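Local coordinates for bacteriocin (Pseudomonas syringae pv. tomato, PDB 4FZL), which probably kills rival bacteria by degrading lipid II, the peptidoglycan precursor, as a calcium-binding bacteriocin of the colicin M family, at residues 199-204 and 219-224; 48-53 and 88-93; 182-187 and 234-239. One frame throughout, in Å; residues are numbered along the deposited sequence.

Contact 1. Residues 199-204 and 219-224. With EDO (1,2-ethanediol), chain I.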
loop_
_atom_site.group_PDB
_atom_site.type_symbol
_atom_site.label_atom_id
_atom_site.label_comp_id
_atom_site.label_asym_id
_atom_site.label_seq_id
_atom_site.Cartn_x
_atom_site.Cartn_y
_atom_site.Cartn_z
ATOM N N ALA A 199 4.786 -11.138 -6.059
ATOM C CA ALA A 199 5.663 -10.168 -6.729
ATOM C C ALA A 199 5.983 -10.555 -8.187
ATOM O O ALA A 199 6.700 -9.872 -8.912
ATOM C CB ALA A 199 6.943 -9.960 -5.941
ATOM N N ASN A 200 5.336 -11.596 -8.688
ATOM C CA ASN A 200 5.483 -11.923 -10.123
ATOM C C ASN A 200 4.854 -10.785 -10.903
ATOM O O ASN A 200 3.687 -10.471 -10.678
ATOM C CB ASN A 200 4.836 -13.280 -10.432
ATOM C CG ASN A 200 5.058 -13.725 -11.882
ATOM O OD1 ASN A 200 5.143 -12.927 -12.800
ATOM N ND2 ASN A 200 5.142 -15.017 -12.078
ATOM N N PRO A 201 5.624 -10.136 -11.801
ATOM C CA PRO A 201 5.070 -8.987 -12.541
ATOM C C PRO A 201 3.800 -9.323 -13.358
ATOM O O PRO A 201 2.983 -8.452 -13.603
ATOM C CB PRO A 201 6.203 -8.576 -13.488
ATOM C CG PRO A 201 7.415 -9.312 -13.039
ATOM C CD PRO A 201 7.039 -10.409 -12.127
ATOM N N SER A 202 3.588 -10.595 -13.717
ATOM C CA SER A 202 2.372 -10.910 -14.450
ATOM C C SER A 202 1.148 -10.665 -13.570
ATOM O O SER A 202 0.052 -10.396 -14.071
ATOM C CB SER A 202 2.383 -12.321 -15.031
ATOM O OG SER A 202 2.532 -13.292 -14.037
ATOM N N ASN A 203 1.348 -10.693 -12.265
ATOM C CA ASN A 203 0.244 -10.377 -11.357
ATOM C C ASN A 203 -0.105 -8.916 -11.279
ATOM O O ASN A 203 -1.079 -8.568 -10.632
ATOM C CB ASN A 203 0.527 -10.882 -9.957
ATOM C CG ASN A 203 0.319 -12.353 -9.854
ATOM O OD1 ASN A 203 1.279 -13.111 -9.788
ATOM N ND2 ASN A 203 -0.945 -12.780 -9.910
ATOM N N HIS A 204 0.703 -8.070 -11.930
ATOM C CA HIS A 204 0.627 -6.618 -11.862
ATOM C C HIS A 204 0.400 -6.012 -13.250
ATOM O O HIS A 204 0.458 -4.810 -13.462
ATOM C CB HIS A 204 1.904 -6.146 -11.204
ATOM C CG HIS A 204 1.997 -6.572 -9.762
ATOM N ND1 HIS A 204 3.110 -7.104 -9.222
ATOM C CD2 HIS A 204 1.022 -6.586 -8.760
ATOM C CE1 HIS A 204 2.863 -7.415 -7.930
ATOM N NE2 HIS A 204 1.587 -7.095 -7.653
ATOM N N VAL A 219 13.432 -9.504 -14.491
ATOM C CA VAL A 219 14.076 -9.107 -13.251
ATOM C C VAL A 219 13.698 -10.072 -12.109
ATOM O O VAL A 219 12.511 -10.457 -11.979
ATOM C CB VAL A 219 13.658 -7.672 -12.933
ATOM C CG1 VAL A 219 14.147 -7.247 -11.558
ATOM C CG2 VAL A 219 14.178 -6.813 -14.074
ATOM N N PRO A 220 14.681 -10.447 -11.252
ATOM C CA PRO A 220 14.269 -11.331 -10.137
ATOM C C PRO A 220 13.288 -10.674 -9.146
ATOM O O PRO A 220 13.360 -9.506 -8.913
ATOM C CB PRO A 220 15.571 -11.678 -9.423
ATOM C CG PRO A 220 16.672 -11.317 -10.407
ATOM C CD PRO A 220 16.130 -10.185 -11.259
ATOM N N PHE A 221 12.412 -11.456 -8.569
ATOM C CA PHE A 221 11.422 -10.994 -7.594
ATOM C C PHE A 221 11.300 -12.055 -6.505
ATOM O O PHE A 221 11.510 -13.305 -6.718
ATOM C CB PHE A 221 10.087 -10.776 -8.271
ATOM C CG PHE A 221 9.495 -12.034 -8.855
ATOM C CD1 PHE A 221 8.702 -12.882 -8.096
ATOM C CD2 PHE A 221 9.680 -12.304 -10.196
ATOM C CE1 PHE A 221 8.124 -14.008 -8.657
ATOM C CE2 PHE A 221 9.131 -13.434 -10.766
ATOM C CZ PHE A 221 8.347 -14.292 -9.988
ATOM N N THR A 222 10.897 -11.585 -5.307
ATOM C CA THR A 222 10.524 -12.508 -4.218
ATOM C C THR A 222 9.254 -11.991 -3.586
ATOM O O THR A 222 9.167 -10.829 -3.177
ATOM C CB THR A 222 11.629 -12.624 -3.153
ATOM O OG1 THR A 222 12.838 -13.002 -3.827
ATOM C CG2 THR A 222 11.274 -13.706 -2.090
ATOM N N SER A 223 8.252 -12.867 -3.554
ATOM C CA SER A 223 6.975 -12.565 -2.906
ATOM C C SER A 223 7.227 -12.431 -1.398
ATOM O O SER A 223 8.223 -12.917 -0.858
ATOM C CB SER A 223 5.965 -13.700 -3.237
ATOM O OG SER A 223 5.729 -13.673 -4.660
ATOM N N TYR A 224 6.286 -11.835 -0.701
ATOM C CA TYR A 224 6.460 -11.525 0.688
ATOM C C TYR A 224 5.123 -11.272 1.364
ATOM O O TYR A 224 4.085 -11.121 0.692
ATOM C CB TYR A 224 7.404 -10.315 0.807
ATOM C CG TYR A 224 6.893 -9.023 0.154
ATOM C CD1 TYR A 224 6.023 -8.178 0.836
ATOM C CD2 TYR A 224 7.229 -8.681 -1.163
ATOM C CE1 TYR A 224 5.645 -6.990 0.235
ATOM C CE2 TYR A 224 6.758 -7.512 -1.777
ATOM C CZ TYR A 224 5.980 -6.682 -1.043
ATOM O OH TYR A 224 5.500 -5.524 -1.615
HETATM C C1 EDO I . 11.450 -16.125 -9.049
HETATM O O1 EDO I . 11.375 -15.571 -7.708
HETATM C C2 EDO I . 11.844 -15.067 -10.109
HETATM O O2 EDO I . 12.870 -14.275 -9.623
#

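Contact 2. Residues 48-53 and 88-93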
loop_
_atom_site.group_PDB
_atom_site.type_symbol
_atom_site.label_atom_id
_atom_site.label_comp_id
_atom_site.label_asym_id
_atom_site.label_seq_id
_atom_site.Cartn_x
_atom_site.Cartn_y
_atom_site.Cartn_z
ATOM N N ALA A 48 11.696 5.130 -1.066
ATOM C CA ALA A 48 12.225 5.930 0.031
ATOM C C ALA A 48 11.283 7.093 0.429
ATOM O O ALA A 48 11.171 7.435 1.639
ATOM C CB ALA A 48 13.624 6.444 -0.329
ATOM N N ALA A 49 10.715 7.747 -0.599
ATOM C CA ALA A 49 9.878 8.887 -0.333
ATOM C C ALA A 49 8.584 8.407 0.383
ATOM O O ALA A 49 8.073 9.034 1.302
ATOM C CB ALA A 49 9.562 9.598 -1.658
ATOM N N ASP A 50 8.040 7.280 -0.075
ATOM C CA ASP A 50 6.883 6.712 0.589
ATOM C C ASP A 50 7.188 6.366 2.037
ATOM O O ASP A 50 6.361 6.579 2.909
ATOM C CB ASP A 50 6.436 5.424 -0.102
ATOM C CG ASP A 50 5.168 4.848 0.453
ATOM O OD1 ASP A 50 4.078 5.408 0.175
ATOM O OD2 ASP A 50 5.214 3.849 1.131
ATOM N N GLN A 51 8.334 5.742 2.279
ATOM C CA GLN A 51 8.749 5.471 3.632
ATOM C C GLN A 51 8.756 6.756 4.517
ATOM O O GLN A 51 8.304 6.767 5.660
ATOM C CB GLN A 51 10.120 4.747 3.602
ATOM C CG GLN A 51 10.741 4.325 4.925
ATOM C CD GLN A 51 10.098 3.154 5.531
ATOM O OE1 GLN A 51 9.684 2.276 4.820
ATOM N NE2 GLN A 51 10.021 3.112 6.846
ATOM N N ARG A 52 9.342 7.821 3.979
ATOM C CA ARG A 52 9.341 9.045 4.693
ATOM C C ARG A 52 7.915 9.651 4.907
ATOM O O ARG A 52 7.660 10.210 5.985
ATOM C CB ARG A 52 10.227 10.139 4.063
ATOM C CG ARG A 52 11.710 9.801 4.062
ATOM C CD ARG A 52 12.475 11.043 3.682
ATOM N NE ARG A 52 13.907 10.801 3.549
ATOM C CZ ARG A 52 14.822 11.773 3.466
ATOM N NH1 ARG A 52 14.457 13.055 3.485
ATOM N NH2 ARG A 52 16.098 11.467 3.330
ATOM N N GLU A 53 7.040 9.543 3.904
ATOM C CA GLU A 53 5.650 9.941 4.102
ATOM C C GLU A 53 4.993 9.084 5.239
ATOM O O GLU A 53 4.233 9.654 6.049
ATOM C CB GLU A 53 4.846 9.850 2.813
ATOM C CG GLU A 53 3.480 10.460 2.899
ATOM C CD GLU A 53 2.701 10.441 1.570
ATOM O OE1 GLU A 53 1.889 11.363 1.333
ATOM O OE2 GLU A 53 2.933 9.531 0.777
ATOM N N HIS A 88 10.384 -1.774 6.578
ATOM C CA HIS A 88 9.655 -0.954 5.603
ATOM C C HIS A 88 8.228 -0.798 6.000
ATOM O O HIS A 88 7.584 -1.738 6.452
ATOM C CB HIS A 88 9.715 -1.580 4.196
ATOM C CG HIS A 88 11.015 -1.312 3.507
ATOM N ND1 HIS A 88 11.186 -0.299 2.613
ATOM C CD2 HIS A 88 12.257 -1.937 3.658
ATOM C CE1 HIS A 88 12.467 -0.289 2.206
ATOM N NE2 HIS A 88 13.136 -1.264 2.875
ATOM N N VAL A 89 7.701 0.373 5.742
ATOM C CA VAL A 89 6.367 0.742 6.097
ATOM C C VAL A 89 5.780 1.476 4.895
ATOM O O VAL A 89 6.324 2.469 4.407
ATOM C CB VAL A 89 6.342 1.693 7.317
ATOM C CG1 VAL A 89 4.884 2.030 7.686
ATOM C CG2 VAL A 89 7.077 1.039 8.516
ATOM N N LEU A 90 4.584 1.084 4.544
ATOM C CA LEU A 90 3.782 1.703 3.508
ATOM C C LEU A 90 2.899 2.853 4.058
ATOM O O LEU A 90 2.187 2.728 5.012
ATOM C CB LEU A 90 2.881 0.722 2.794
ATOM C CG LEU A 90 3.550 -0.488 2.123
ATOM C CD1 LEU A 90 2.646 -1.610 1.558
ATOM C CD2 LEU A 90 4.504 -0.001 1.027
ATOM N N SER A 91 2.996 3.994 3.409
ATOM C CA SER A 91 2.252 5.093 3.846
ATOM C C SER A 91 0.762 5.187 3.535
ATOM O O SER A 91 0.053 5.958 4.196
ATOM C CB SER A 91 2.946 6.351 3.290
ATOM O OG SER A 91 2.506 6.726 1.995
ATOM N N GLY A 92 0.342 4.498 2.487
ATOM C CA GLY A 92 -0.982 4.673 1.949
ATOM C C GLY A 92 -1.137 5.835 0.986
ATOM O O GLY A 92 -2.240 6.097 0.466
ATOM N N GLY A 93 -0.029 6.505 0.702
ATOM C CA GLY A 93 -0.018 7.588 -0.206
ATOM C C GLY A 93 0.211 7.218 -1.678
ATOM O O GLY A 93 0.230 6.073 -2.033
#

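Contact 3. Residues 182-187 and 234-239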
loop_
_atom_site.group_PDB
_atom_site.type_symbol
_atom_site.label_atom_id
_atom_site.label_comp_id
_atom_site.label_asym_id
_atom_site.label_seq_id
_atom_site.Cartn_x
_atom_site.Cartn_y
_atom_site.Cartn_z
ATOM N N GLY A 182 -35.605 -5.365 19.867
ATOM C CA GLY A 182 -34.870 -5.921 18.725
ATOM C C GLY A 182 -33.988 -4.844 18.108
ATOM O O GLY A 182 -33.412 -5.047 17.055
ATOM N N ALA A 183 -33.900 -3.678 18.750
ATOM C CA ALA A 183 -32.920 -2.660 18.370
ATOM C C ALA A 183 -31.517 -2.995 18.942
ATOM O O ALA A 183 -31.404 -3.380 20.112
ATOM C CB ALA A 183 -33.374 -1.311 18.864
ATOM N N TRP A 184 -30.458 -2.820 18.156
ATOM C CA TRP A 184 -29.111 -3.197 18.641
ATOM C C TRP A 184 -28.050 -2.219 18.232
ATOM O O TRP A 184 -28.182 -1.514 17.213
ATOM C CB TRP A 184 -28.704 -4.584 18.143
ATOM C CG TRP A 184 -28.775 -4.698 16.631
ATOM C CD1 TRP A 184 -29.853 -5.166 15.869
ATOM C CD2 TRP A 184 -27.745 -4.305 15.636
ATOM N NE1 TRP A 184 -29.564 -5.110 14.522
ATOM C CE2 TRP A 184 -28.316 -4.611 14.312
ATOM C CE3 TRP A 184 -26.460 -3.769 15.704
ATOM C CZ2 TRP A 184 -27.613 -4.368 13.132
ATOM C CZ3 TRP A 184 -25.761 -3.524 14.499
ATOM C CH2 TRP A 184 -26.322 -3.829 13.248
ATOM N N THR A 185 -27.006 -2.166 19.062
ATOM C CA THR A 185 -25.765 -1.456 18.762
ATOM C C THR A 185 -24.573 -2.397 18.880
ATOM O O THR A 185 -24.493 -3.285 19.788
ATOM C CB THR A 185 -25.551 -0.250 19.681
ATOM O OG1 THR A 185 -26.674 0.607 19.541
ATOM C CG2 THR A 185 -24.275 0.551 19.282
ATOM N N PHE A 186 -23.662 -2.258 17.916
ATOM C CA PHE A 186 -22.415 -2.994 17.932
ATOM C C PHE A 186 -21.330 -1.972 18.200
ATOM O O PHE A 186 -21.337 -0.905 17.597
ATOM C CB PHE A 186 -22.154 -3.682 16.584
ATOM C CG PHE A 186 -20.757 -4.222 16.472
ATOM C CD1 PHE A 186 -20.445 -5.506 16.947
ATOM C CD2 PHE A 186 -19.739 -3.395 16.035
ATOM C CE1 PHE A 186 -19.113 -5.978 16.940
ATOM C CE2 PHE A 186 -18.395 -3.878 16.031
ATOM C CZ PHE A 186 -18.109 -5.143 16.440
ATOM N N SER A 187 -20.447 -2.259 19.143
ATOM C CA SER A 187 -19.231 -1.465 19.360
ATOM C C SER A 187 -18.055 -2.417 19.357
ATOM O O SER A 187 -18.067 -3.467 20.004
ATOM C CB SER A 187 -19.251 -0.675 20.687
ATOM O OG SER A 187 -19.043 -1.519 21.829
ATOM N N VAL A 234 -14.969 0.932 15.603
ATOM C CA VAL A 234 -16.218 1.182 14.891
ATOM C C VAL A 234 -17.465 0.928 15.719
ATOM O O VAL A 234 -17.457 0.064 16.612
ATOM C CB VAL A 234 -16.369 0.297 13.626
ATOM C CG1 VAL A 234 -15.263 0.679 12.606
ATOM C CG2 VAL A 234 -16.370 -1.173 13.900
ATOM N N THR A 235 -18.553 1.591 15.325
ATOM C CA THR A 235 -19.868 1.425 15.921
ATOM C C THR A 235 -20.925 1.284 14.815
ATOM O O THR A 235 -20.876 2.022 13.815
ATOM C CB THR A 235 -20.150 2.636 16.801
ATOM O OG1 THR A 235 -20.067 3.814 15.998
ATOM C CG2 THR A 235 -19.095 2.721 17.883
ATOM N N VAL A 236 -21.864 0.374 15.000
ATOM C CA VAL A 236 -22.892 0.113 14.021
ATOM C C VAL A 236 -24.155 -0.189 14.796
ATOM O O VAL A 236 -24.119 -0.899 15.820
ATOM C CB VAL A 236 -22.554 -1.100 13.108
ATOM C CG1 VAL A 236 -23.551 -1.172 11.973
ATOM C CG2 VAL A 236 -21.145 -0.990 12.523
ATOM N N SER A 237 -25.264 0.355 14.327
ATOM C CA SER A 237 -26.549 0.025 14.920
ATOM C C SER A 237 -27.569 -0.456 13.882
ATOM O O SER A 237 -27.375 -0.293 12.675
ATOM C CB SER A 237 -27.069 1.245 15.649
ATOM O OG SER A 237 -26.130 1.625 16.641
ATOM N N GLY A 238 -28.633 -1.107 14.350
ATOM C CA GLY A 238 -29.751 -1.437 13.454
ATOM C C GLY A 238 -30.968 -1.982 14.154
ATOM O O GLY A 238 -31.085 -1.818 15.374
ATOM N N ASN A 239 -31.855 -2.625 13.367
ATOM C CA ASN A 239 -33.087 -3.288 13.858
ATOM C C ASN A 239 -33.478 -4.651 13.249
ATOM O O ASN A 239 -33.927 -5.522 13.979
ATOM C CB ASN A 239 -34.278 -2.342 13.764
ATOM C CG ASN A 239 -34.643 -1.779 15.115
ATOM O OD1 ASN A 239 -34.017 -0.810 15.580
ATOM N ND2 ASN A 239 -35.584 -2.467 15.819
#

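Contact 1. Residues 199-204 and 219-224
Phe221 lays its ring over the backbone of Asn200, and Asn200 CA sits almost above the ring centre, 3.7 Å from the centroid of Phe221 in a CH-pi contact only 13° off the normal. The side chain of Asn200 follows the same face outward: its CB lies 3.7 Å from Phe221 CZ, and its amide plane is inclined to the ring. Pro201 CD approaches Phe221 CD2 obliquely, while Ala199 CB packs against Phe221 CB at 4.0 Å. On the opposite ring face lies C2 of an ethanediol molecule, probably from the crystallisation liquor, whose O2 accepts a hydrogen bond from Phe221 N. A chi1 of 63°, with CG between the backbone N and the carbonyl carbon, swings the ring across to the 199-204 loop. One direct hydrogen bond ties the two segments: Ala199 N donates to Ser223 OG at 3.0 Å and 166°, nearly straight.

Farther out, Asn200 OD1 receives Ser202 N at 2.9 Å, and the donor stands out of the carbonyl plane; this bond holds the amide that borders the ring. Asp198 OD2 accepts from Asn200 N, and Tyr224 pairs with Tyr197 through the backbone. The 199-204 loop carries an Asx turn at Asn200, overlapping the 3-10 segment 201-203 and covered on one side by the ring of Phe221 from the loop that precedes strand 224-227.

Contact 2. Residues 48-53 and 88-93
Asp50 and Ser91 are brought together by two torsions: the aspartate CG lies anti to its own backbone N (chi1 -175°), which carries the carboxylate across to the loop, and Ser91 OG, at chi1 88°, turns to meet it. The motif is an ST turn, in which Ser91 OG accepts from Gly93 N at 2.9 Å, docked on the side of helix 37-54. Both oxygens of Asp50 face the turn. OD2 takes Ser91 N at 3.2 Å on its syn side, though 34° out of the carboxylate plane, and OD1 lies 2.7 Å from Ser91 OG. The hydroxyl also has Glu53 OE2 within 3.1 Å of Ser91 OG, so its single proton has two carboxylates to choose from. Glu53 reaches it along an extended chain, one helical turn from Asp50.

The carboxylate of Asp50 has further partners on the helix that follows the loop: OD1 bonds Thr96 OG1 and OD2 bonds His99 ND1. His99 NE2 in turn bonds His88 ND1, so a chain of polar groups runs from Asp50 of helix 37-54 through His99 of helix 96-106 to His88. Gly93 CA packs 3.7 Å from Glu53 OE2. Gln51, bent at chi2, crosses Val89 at about a right angle; its OE1 receives Val89 N at 2.9 Å, the donor lying close to the carbonyl plane.

Contact 3. Residues 182-187 and 234-239
Trp184 spreads its indole over the backbone of Gly238, the partner it faces in an antiparallel pairing of strands 184-197 and 232-238 in the mixed beta-sheet. The short segments run at 167° to one another, with axes 4.5 Å apart. Gly238, with no side chain, provides the hollow: it lets the ring settle flat until Gly238 CA is 3.9 Å from the centroid of the six-membered ring of Trp184, 26° off the normal. A chi1 of 55° folds the indole across toward the neighbouring strand. Next along the same face, Val236 CG1 meets Trp184 CH2 at 4.0 Å, and Val234 CG2 abuts the edge of the Phe186 ring at CE2. Helix 129-135 covers Trp184 through Met132 and Ile135, while Leu172 and Ile176 of the neighbouring strand 167-178 flank Phe186.

Two hydrogen-bonded pairs, Trp184 with Gly238 and Phe186 with Val236, hold the strands together, and the non-hydrogen-bonded pairs Thr185-Ser237 and Ser187-Thr235 put small, mostly polar groups on the other face. Gly238 is held in both directions: Trp184 N reaches Gly238 O at 3.0 Å, and Gly238 N returns to Trp184 O at 2.9 Å. On the polar face, Thr185 OG1 and Ser237 OG share a hydrogen bond of 3.1 Å.

Read together, the three contacts show how one elongated chain is closed at separate places. Contact 2 comes first, joining helix 37-54 to the loop before helix 96-106, and it closes before the others open. Contact 1 is nested inside the loop closed by contact 3. The centres of contacts 1 and 2 are about 20 Å apart, whereas contact 3 lies about 43 Å from contact 1 and 36 Å from contact 2, centre to centre. Strand 184-197 connects the distant regions: contact 3 uses its beginning, and contact 1 follows its end. Contacts 1 and 2 lie in the part richer in helix, contact 3 far out along the sheet; the calcium ion is about 11 Å from the side chains of Ser223 and Leu90.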